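Local coordinates for Old Yellow Enzyme (PDB 6AGZ), which probably catalyses the asymmetric reduction of enone compounds as an FMN-dependent flavoprotein of the old yellow enzyme family, at residues I18-I23 with F181-V186; K277-V282 with Q307-V312. All coordinates share one frame; numbering follows the deposited sequence.

Interaction 1. Residues I18-I23 with F181-V186; sequences IKVGKI and FDMVEV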
ATOM      1  N   ILE A  18      -7.011  24.808 -12.835  1.00 19.75           N
ATOM      2  CA  ILE A  18      -7.494  23.770 -11.926  1.00 20.33           C
ATOM      3  C   ILE A  18      -7.953  24.427 -10.633  1.00 22.14           C
ATOM      4  O   ILE A  18      -7.346  25.391 -10.160  1.00 21.75           O
ATOM      5  CB  ILE A  18      -6.411  22.700 -11.663  1.00 19.35           C
ATOM      6  CG1 ILE A  18      -6.969  21.567 -10.798  1.00 18.63           C
ATOM      7  CG2 ILE A  18      -5.178  23.317 -11.016  1.00 18.73           C
ATOM      8  CD1 ILE A  18      -5.951  20.498 -10.461  1.00 18.73           C
ATOM      9  N   LYS A  19      -9.036  23.906 -10.064  1.00 23.32           N
ATOM     10  CA  LYS A  19      -9.549  24.396  -8.793  1.00 24.93           C
ATOM     11  C   LYS A  19      -8.901  23.614  -7.656  1.00 22.88           C
ATOM     12  O   LYS A  19      -9.032  22.388  -7.584  1.00 20.05           O
ATOM     13  CB  LYS A  19     -11.071  24.270  -8.733  1.00 27.60           C
ATOM     14  CG  LYS A  19     -11.656  24.666  -7.388  1.00 29.56           C
ATOM     15  CD  LYS A  19     -13.089  25.145  -7.523  1.00 32.38           C
ATOM     16  CE  LYS A  19     -13.457  26.084  -6.385  1.00 34.56           C
ATOM     17  NZ  LYS A  19     -14.618  25.587  -5.599  1.00 35.28           N
ATOM     18  N   VAL A  20      -8.197  24.325  -6.779  1.00 22.29           N
ATOM     19  CA  VAL A  20      -7.574  23.737  -5.599  1.00 21.39           C
ATOM     20  C   VAL A  20      -8.079  24.494  -4.380  1.00 21.81           C
ATOM     21  O   VAL A  20      -8.066  25.732  -4.364  1.00 20.80           O
ATOM     22  CB  VAL A  20      -6.037  23.779  -5.680  1.00 20.35           C
ATOM     23  CG1 VAL A  20      -5.424  23.086  -4.473  1.00 19.00           C
ATOM     24  CG2 VAL A  20      -5.558  23.130  -6.968  1.00 19.86           C
ATOM     25  N   GLY A  21      -8.531  23.757  -3.372  1.00 22.97           N
ATOM     26  CA  GLY A  21      -9.165  24.409  -2.239  1.00 24.86           C
ATOM     27  C   GLY A  21     -10.385  25.167  -2.715  1.00 26.08           C
ATOM     28  O   GLY A  21     -11.263  24.618  -3.390  1.00 27.23           O
ATOM     29  N   LYS A  22     -10.443  26.453  -2.375  1.00 27.37           N
ATOM     30  CA  LYS A  22     -11.476  27.341  -2.886  1.00 30.22           C
ATOM     31  C   LYS A  22     -10.941  28.328  -3.916  1.00 29.89           C
ATOM     32  O   LYS A  22     -11.664  29.254  -4.302  1.00 30.41           O
ATOM     33  CB  LYS A  22     -12.147  28.097  -1.736  1.00 33.11           C
ATOM     34  CG  LYS A  22     -13.460  27.478  -1.276  1.00 35.67           C
ATOM     35  CD  LYS A  22     -14.111  28.281  -0.159  1.00 36.98           C
ATOM     36  CE  LYS A  22     -13.365  28.116   1.153  1.00 37.24           C
ATOM     37  NZ  LYS A  22     -14.116  27.245   2.101  1.00 37.20           N
ATOM     38  N   ILE A  23      -9.702  28.160  -4.373  1.00 29.23           N
ATOM     39  CA  ILE A  23      -9.110  29.083  -5.331  1.00 29.78           C
ATOM     40  C   ILE A  23      -8.927  28.381  -6.671  1.00 30.08           C
ATOM     41  O   ILE A  23      -8.954  27.149  -6.778  1.00 28.36           O
ATOM     42  CB  ILE A  23      -7.771  29.669  -4.838  1.00 29.88           C
ATOM     43  CG1 ILE A  23      -6.731  28.562  -4.668  1.00 28.51           C
ATOM     44  CG2 ILE A  23      -7.972  30.436  -3.542  1.00 29.26           C
ATOM     45  CD1 ILE A  23      -5.349  29.071  -4.342  1.00 28.31           C
ATOM     46  N   PHE A 181      -2.397  33.620   3.731  1.00 17.97           N
ATOM     47  CA  PHE A 181      -2.015  32.518   2.858  1.00 18.09           C
ATOM     48  C   PHE A 181      -3.249  31.755   2.386  1.00 18.62           C
ATOM     49  O   PHE A 181      -4.271  31.692   3.075  1.00 17.20           O
ATOM     50  CB  PHE A 181      -1.063  31.559   3.579  1.00 17.99           C
ATOM     51  CG  PHE A 181       0.327  32.098   3.765  1.00 17.21           C
ATOM     52  CD1 PHE A 181       1.284  31.938   2.776  1.00 17.51           C
ATOM     53  CD2 PHE A 181       0.685  32.745   4.937  1.00 15.92           C
ATOM     54  CE1 PHE A 181       2.567  32.423   2.946  1.00 16.74           C
ATOM     55  CE2 PHE A 181       1.968  33.233   5.113  1.00 15.94           C
ATOM     56  CZ  PHE A 181       2.910  33.071   4.116  1.00 16.02           C
ATOM     57  N   ASP A 182      -3.145  31.162   1.195  1.00 17.92           N
ATOM     58  CA  ASP A 182      -4.269  30.407   0.652  1.00 19.48           C
ATOM     59  C   ASP A 182      -4.384  29.033   1.299  1.00 18.45           C
ATOM     60  O   ASP A 182      -5.497  28.540   1.515  1.00 19.77           O
ATOM     61  CB  ASP A 182      -4.134  30.277  -0.866  1.00 19.23           C
ATOM     62  CG  ASP A 182      -4.131  31.621  -1.568  1.00 19.61           C
ATOM     63  OD1 ASP A 182      -5.221  32.212  -1.729  1.00 20.01           O
ATOM     64  OD2 ASP A 182      -3.042  32.090  -1.959  1.00 18.75           O
ATOM     65  N   MET A 183      -3.255  28.403   1.613  1.00 17.52           N
ATOM     66  CA  MET A 183      -3.250  27.132   2.318  1.00 18.03           C
ATOM     67  C   MET A 183      -2.155  27.149   3.371  1.00 16.80           C
ATOM     68  O   MET A 183      -1.302  28.040   3.407  1.00 16.49           O
ATOM     69  CB  MET A 183      -3.028  25.938   1.378  1.00 19.11           C
ATOM     70  CG  MET A 183      -4.064  25.775   0.291  1.00 21.08           C
ATOM     71  SD  MET A 183      -3.533  26.531  -1.253  1.00 21.91           S
ATOM     72  CE  MET A 183      -4.842  25.994  -2.352  1.00 23.05           C
ATOM     73  N   VAL A 184      -2.192  26.140   4.233  1.00 16.25           N
ATOM     74  CA  VAL A 184      -1.113  25.853   5.164  1.00 17.62           C
ATOM     75  C   VAL A 184      -0.773  24.375   5.015  1.00 18.36           C
ATOM     76  O   VAL A 184      -1.664  23.519   5.055  1.00 19.41           O
ATOM     77  CB  VAL A 184      -1.489  26.226   6.615  1.00 18.98           C
ATOM     78  CG1 VAL A 184      -2.590  25.325   7.184  1.00 18.62           C
ATOM     79  CG2 VAL A 184      -0.264  26.222   7.498  1.00 19.63           C
ATOM     80  N   GLU A 185       0.499  24.081   4.771  1.00 18.27           N
ATOM     81  CA  GLU A 185       0.939  22.731   4.440  1.00 19.23           C
ATOM     82  C   GLU A 185       1.716  22.153   5.612  1.00 19.56           C
ATOM     83  O   GLU A 185       2.718  22.730   6.046  1.00 19.89           O
ATOM     84  CB  GLU A 185       1.792  22.716   3.172  1.00 20.70           C
ATOM     85  CG  GLU A 185       2.395  21.352   2.870  1.00 18.96           C
ATOM     86  CD  GLU A 185       3.215  21.340   1.598  1.00 18.83           C
ATOM     87  OE1 GLU A 185       2.849  22.062   0.646  1.00 19.48           O
ATOM     88  OE2 GLU A 185       4.227  20.612   1.549  1.00 18.91           O
ATOM     89  N   VAL A 186       1.255  21.013   6.114  1.00 17.93           N
ATOM     90  CA  VAL A 186       1.908  20.345   7.232  1.00 16.57           C
ATOM     91  C   VAL A 186       3.062  19.513   6.682  1.00 16.63           C
ATOM     92  O   VAL A 186       2.852  18.554   5.934  1.00 17.01           O
ATOM     93  CB  VAL A 186       0.918  19.484   8.020  1.00 15.08           C
ATOM     94  CG1 VAL A 186       1.648  18.646   9.028  1.00 12.98           C
ATOM     95  CG2 VAL A 186      -0.106  20.369   8.714  1.00 15.30           C
TER

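Interaction 2. Residues K277-V282 with Q307-V312; sequences KRLAYV and QIWKGV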
ATOM      1  N   LYS A 277     -14.379  16.624   4.655  1.00 20.75           N
ATOM      2  CA  LYS A 277     -13.207  17.445   4.972  1.00 21.78           C
ATOM      3  C   LYS A 277     -12.083  17.001   4.041  1.00 21.24           C
ATOM      4  O   LYS A 277     -11.231  16.187   4.408  1.00 22.27           O
ATOM      5  CB  LYS A 277     -12.820  17.323   6.444  1.00 23.45           C
ATOM      6  CG  LYS A 277     -13.962  17.601   7.407  1.00 25.41           C
ATOM      7  CD  LYS A 277     -13.482  17.585   8.846  1.00 26.95           C
ATOM      8  CE  LYS A 277     -12.738  16.300   9.163  1.00 29.18           C
ATOM      9  NZ  LYS A 277     -11.615  16.532  10.110  1.00 29.56           N
ATOM     10  N   ARG A 278     -12.081  17.560   2.834  1.00 19.29           N
ATOM     11  CA  ARG A 278     -11.118  17.216   1.797  1.00 19.94           C
ATOM     12  C   ARG A 278      -9.978  18.224   1.829  1.00 18.44           C
ATOM     13  O   ARG A 278     -10.209  19.430   1.683  1.00 17.95           O
ATOM     14  CB  ARG A 278     -11.789  17.202   0.423  1.00 22.76           C
ATOM     15  CG  ARG A 278     -10.826  17.225  -0.758  1.00 24.57           C
ATOM     16  CD  ARG A 278     -10.264  15.845  -1.069  1.00 24.71           C
ATOM     17  NE  ARG A 278     -11.296  14.927  -1.545  1.00 23.60           N
ATOM     18  CZ  ARG A 278     -11.089  13.641  -1.809  1.00 23.25           C
ATOM     19  NH1 ARG A 278      -9.884  13.112  -1.639  1.00 21.70           N
ATOM     20  NH2 ARG A 278     -12.087  12.880  -2.234  1.00 24.09           N
ATOM     21  N   LEU A 279      -8.756  17.733   2.031  1.00 18.17           N
ATOM     22  CA  LEU A 279      -7.594  18.608   2.032  1.00 17.18           C
ATOM     23  C   LEU A 279      -7.456  19.313   0.687  1.00 15.24           C
ATOM     24  O   LEU A 279      -7.917  18.822  -0.347  1.00 14.37           O
ATOM     25  CB  LEU A 279      -6.320  17.817   2.335  1.00 15.59           C
ATOM     26  CG  LEU A 279      -6.186  17.159   3.709  1.00 15.00           C
ATOM     27  CD1 LEU A 279      -4.814  16.513   3.859  1.00 14.22           C
ATOM     28  CD2 LEU A 279      -6.427  18.172   4.816  1.00 15.16           C
ATOM     29  N   ALA A 280      -6.823  20.487   0.714  1.00 13.07           N
ATOM     30  CA  ALA A 280      -6.555  21.207  -0.526  1.00 13.77           C
ATOM     31  C   ALA A 280      -5.715  20.359  -1.472  1.00 14.02           C
ATOM     32  O   ALA A 280      -6.021  20.247  -2.664  1.00 14.20           O
ATOM     33  CB  ALA A 280      -5.861  22.536  -0.225  1.00 13.14           C
ATOM     34  N   TYR A 281      -4.659  19.738  -0.951  1.00 15.49           N
ATOM     35  CA  TYR A 281      -3.825  18.845  -1.743  1.00 14.94           C
ATOM     36  C   TYR A 281      -2.980  17.995  -0.807  1.00 13.87           C
ATOM     37  O   TYR A 281      -2.797  18.324   0.368  1.00 13.90           O
ATOM     38  CB  TYR A 281      -2.931  19.621  -2.719  1.00 14.61           C
ATOM     39  CG  TYR A 281      -1.942  20.560  -2.059  1.00 14.91           C
ATOM     40  CD1 TYR A 281      -2.296  21.867  -1.747  1.00 16.60           C
ATOM     41  CD2 TYR A 281      -0.649  20.144  -1.762  1.00 14.76           C
ATOM     42  CE1 TYR A 281      -1.395  22.730  -1.151  1.00 16.89           C
ATOM     43  CE2 TYR A 281       0.260  20.999  -1.165  1.00 15.66           C
ATOM     44  CZ  TYR A 281      -0.119  22.291  -0.862  1.00 17.18           C
ATOM     45  OH  TYR A 281       0.780  23.144  -0.266  1.00 18.18           O
ATOM     46  N   VAL A 282      -2.474  16.888  -1.346  1.00 12.49           N
ATOM     47  CA  VAL A 282      -1.489  16.049  -0.676  1.00 13.56           C
ATOM     48  C   VAL A 282      -0.216  16.077  -1.509  1.00 15.52           C
ATOM     49  O   VAL A 282      -0.249  15.779  -2.708  1.00 15.56           O
ATOM     50  CB  VAL A 282      -1.992  14.607  -0.487  1.00 14.44           C
ATOM     51  CG1 VAL A 282      -0.879  13.722   0.047  1.00 13.44           C
ATOM     52  CG2 VAL A 282      -3.185  14.582   0.455  1.00 16.79           C
ATOM     53  N   GLN A 307      -3.844   5.585  -5.798  1.00 18.86           N
ATOM     54  CA  GLN A 307      -4.999   4.704  -5.667  1.00 18.75           C
ATOM     55  C   GLN A 307      -5.853   5.080  -4.465  1.00 17.69           C
ATOM     56  O   GLN A 307      -7.080   4.943  -4.512  1.00 16.50           O
ATOM     57  CB  GLN A 307      -4.553   3.246  -5.542  1.00 19.78           C
ATOM     58  CG  GLN A 307      -4.174   2.577  -6.849  1.00 20.73           C
ATOM     59  CD  GLN A 307      -4.103   1.067  -6.718  1.00 19.85           C
ATOM     60  OE1 GLN A 307      -3.112   0.443  -7.098  1.00 18.96           O
ATOM     61  NE2 GLN A 307      -5.161   0.471  -6.178  1.00 17.89           N
ATOM     62  N   ILE A 308      -5.229   5.556  -3.388  1.00 15.07           N
ATOM     63  CA  ILE A 308      -5.936   5.768  -2.131  1.00 14.66           C
ATOM     64  C   ILE A 308      -6.487   7.186  -2.080  1.00 16.03           C
ATOM     65  O   ILE A 308      -7.693   7.390  -1.899  1.00 16.09           O
ATOM     66  CB  ILE A 308      -5.018   5.489  -0.928  1.00 13.02           C
ATOM     67  CG1 ILE A 308      -4.406   4.092  -1.045  1.00 11.71           C
ATOM     68  CG2 ILE A 308      -5.797   5.618   0.366  1.00 11.63           C
ATOM     69  CD1 ILE A 308      -3.340   3.801  -0.013  1.00 13.97           C
ATOM     70  N   TRP A 309      -5.609   8.172  -2.238  1.00 15.60           N
ATOM     71  CA  TRP A 309      -6.016   9.571  -2.194  1.00 15.93           C
ATOM     72  C   TRP A 309      -6.633   9.964  -3.531  1.00 17.57           C
ATOM     73  O   TRP A 309      -6.010   9.794  -4.585  1.00 17.43           O
ATOM     74  CB  TRP A 309      -4.820  10.458  -1.860  1.00 15.42           C
ATOM     75  CG  TRP A 309      -5.129  11.910  -1.935  1.00 16.01           C
ATOM     76  CD1 TRP A 309      -4.734  12.781  -2.905  1.00 15.71           C
ATOM     77  CD2 TRP A 309      -5.915  12.670  -1.008  1.00 16.05           C
ATOM     78  NE1 TRP A 309      -5.218  14.037  -2.639  1.00 16.26           N
ATOM     79  CE2 TRP A 309      -5.947  13.997  -1.481  1.00 15.71           C
ATOM     80  CE3 TRP A 309      -6.591  12.358   0.175  1.00 15.19           C
ATOM     81  CZ2 TRP A 309      -6.627  15.011  -0.811  1.00 15.58           C
ATOM     82  CZ3 TRP A 309      -7.266  13.366   0.838  1.00 13.58           C
ATOM     83  CH2 TRP A 309      -7.279  14.676   0.345  1.00 14.75           C
ATOM     84  N   LYS A 310      -7.857  10.493  -3.487  1.00 18.67           N
ATOM     85  CA  LYS A 310      -8.608  10.822  -4.691  1.00 20.58           C
ATOM     86  C   LYS A 310      -8.605  12.309  -5.022  1.00 21.33           C
ATOM     87  O   LYS A 310      -9.090  12.687  -6.095  1.00 21.93           O
ATOM     88  CB  LYS A 310     -10.060  10.347  -4.555  1.00 21.09           C
ATOM     89  CG  LYS A 310     -10.208   8.866  -4.250  1.00 20.57           C
ATOM     90  CD  LYS A 310      -9.709   8.009  -5.400  1.00 22.01           C
ATOM     91  CE  LYS A 310     -10.029   6.541  -5.167  1.00 24.14           C
ATOM     92  NZ  LYS A 310      -9.618   5.698  -6.321  1.00 25.09           N
ATOM     93  N   GLY A 311      -8.076  13.155  -4.146  1.00 20.06           N
ATOM     94  CA  GLY A 311      -8.095  14.587  -4.342  1.00 17.86           C
ATOM     95  C   GLY A 311      -6.893  15.087  -5.116  1.00 16.58           C
ATOM     96  O   GLY A 311      -6.178  14.326  -5.772  1.00 15.02           O
ATOM     97  N   VAL A 312      -6.676  16.401  -5.036  1.00 17.82           N
ATOM     98  CA  VAL A 312      -5.528  17.010  -5.693  1.00 17.13           C
ATOM     99  C   VAL A 312      -4.250  16.456  -5.085  1.00 16.09           C
ATOM    100  O   VAL A 312      -4.104  16.385  -3.858  1.00 15.68           O
ATOM    101  CB  VAL A 312      -5.591  18.541  -5.572  1.00 17.21           C
ATOM    102  CG1 VAL A 312      -4.339  19.176  -6.161  1.00 16.65           C
ATOM    103  CG2 VAL A 312      -6.840  19.077  -6.255  1.00 17.27           C
TER
HETATM  104  O   HOH W   1      -8.331  17.729  -3.020  1.00 18.81           O

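Interaction 1. Residues I18-I23 with F181-V186
Met183 thrusts its terminal methyl into the elbow of a hairpin turn, where Val20 and Ile23 receive it. The meeting with Ile23 is tip to tip, Met183 CE lying 3.7 Å from Ile23 CD1, whereas Val20 crosses the methionine at about a right angle and brings its CG1 to 3.6 Å from the same methyl. A bend at chi2 (96°) directs the thioether of Met183 across to the turn. Ile23 answers with CG1 set between its backbone N and carbonyl carbon (chi1 63°), a rotation that sends CD1 out to the methyl.

The turn itself is a type II' beta turn from Val20 to Ile23, closed by bonds in both directions: Ile23 N donates to Val20 O and Val20 N to Ile23 O, each at 2.9 Å. Gly21 suits this geometry because its phi is positive (60°); a CB here would point toward the methionine methyl and press closely on it. Met183 CE lies 4.4 Å from Gly21 N.

Toward Asp182 the apolar cluster gives way to a carboxylate at a partly exposed edge. Asp182 OD1 meets Ile23 CG2 at 3.7 Å without a hydrogen bond, and Ile23 CD1 lies 3.9 Å from Asp182 CB, while OD2 is occupied by His101 NE2 and the backbone N of Ile107. On the solvent side, Lys22 leads away to form a salt bridge with Asp234. The contact thus grades from an apolar grip, buried on the Val20 and Met183 side, to a partly exposed, polar margin.

The two-residue turn of the antiparallel pair 18-20 and 23-25 sits against the start of barrel strand 183-187, as in the old yellow enzymes, where an N-terminal beta hairpin closes the bottom of the TIM barrel.

Interaction 2. Residues K277-V282 with Q307-V312
Trp309 is held between Arg278 and Val282, which press on opposite faces of its indole. The first is a cation-pi interaction, Arg278 CZ standing 4.7 Å from the centroid of the six-membered ring with the guanidinium and ring planes 75° apart; bends at chi2 and chi3 fold the arginine over the ring. The second is a CH-pi contact, Val282 CG2 lying 3.6 Å from that centroid.

Among the hydrogen bonds, Val312 O is gripped twice, by Val282 N (3.0 Å) and Trp309 NE1 (2.9 Å), from opposite faces of its carbonyl plane; the indole bond, together with the two covered faces, limits the ring's rotation. One water bridges the backbones, donating to Leu279 O and accepting from Val312 N. Apolar contact adds Tyr281 CB against Val312 CG1 at 3.7 Å. A leucine in place of Trp309 would probably leave Val312 O with one donor fewer and open a gap between Arg278 and Val282.

Helix 258-274 flanks the indole through Leu269 and Glu270, the latter also forming a salt bridge with Arg278, while the paired backbones lead into the adjacent parallel barrel strands 281-285 and 313-316.

In the fold
Interactions 1 and 2, with centres 12 Å apart, meet at the start of barrel strands 183-187 and 281-285. Ala280 is the joint: its CB lies 3.7 Å from Met183 CG, and its O lies 3.4 Å from Val20 CG1, so both sides of interaction 1, the hairpin and the methionine, rest on Ala280 of interaction 2. Inside the barrel, Glu185 OE1 and Tyr281 OH are 2.5 Å apart, a probable hydrogen bond, and Ser108 OG also bonds that hydroxyl. Neither contact belongs to the flavin's first shell: the side chain of Tyr281 is about 9 Å from the bound FMN and that of Met183 about 14 Å. In TIM barrels of this family the flavin sits at the other, C-terminal end of the strands.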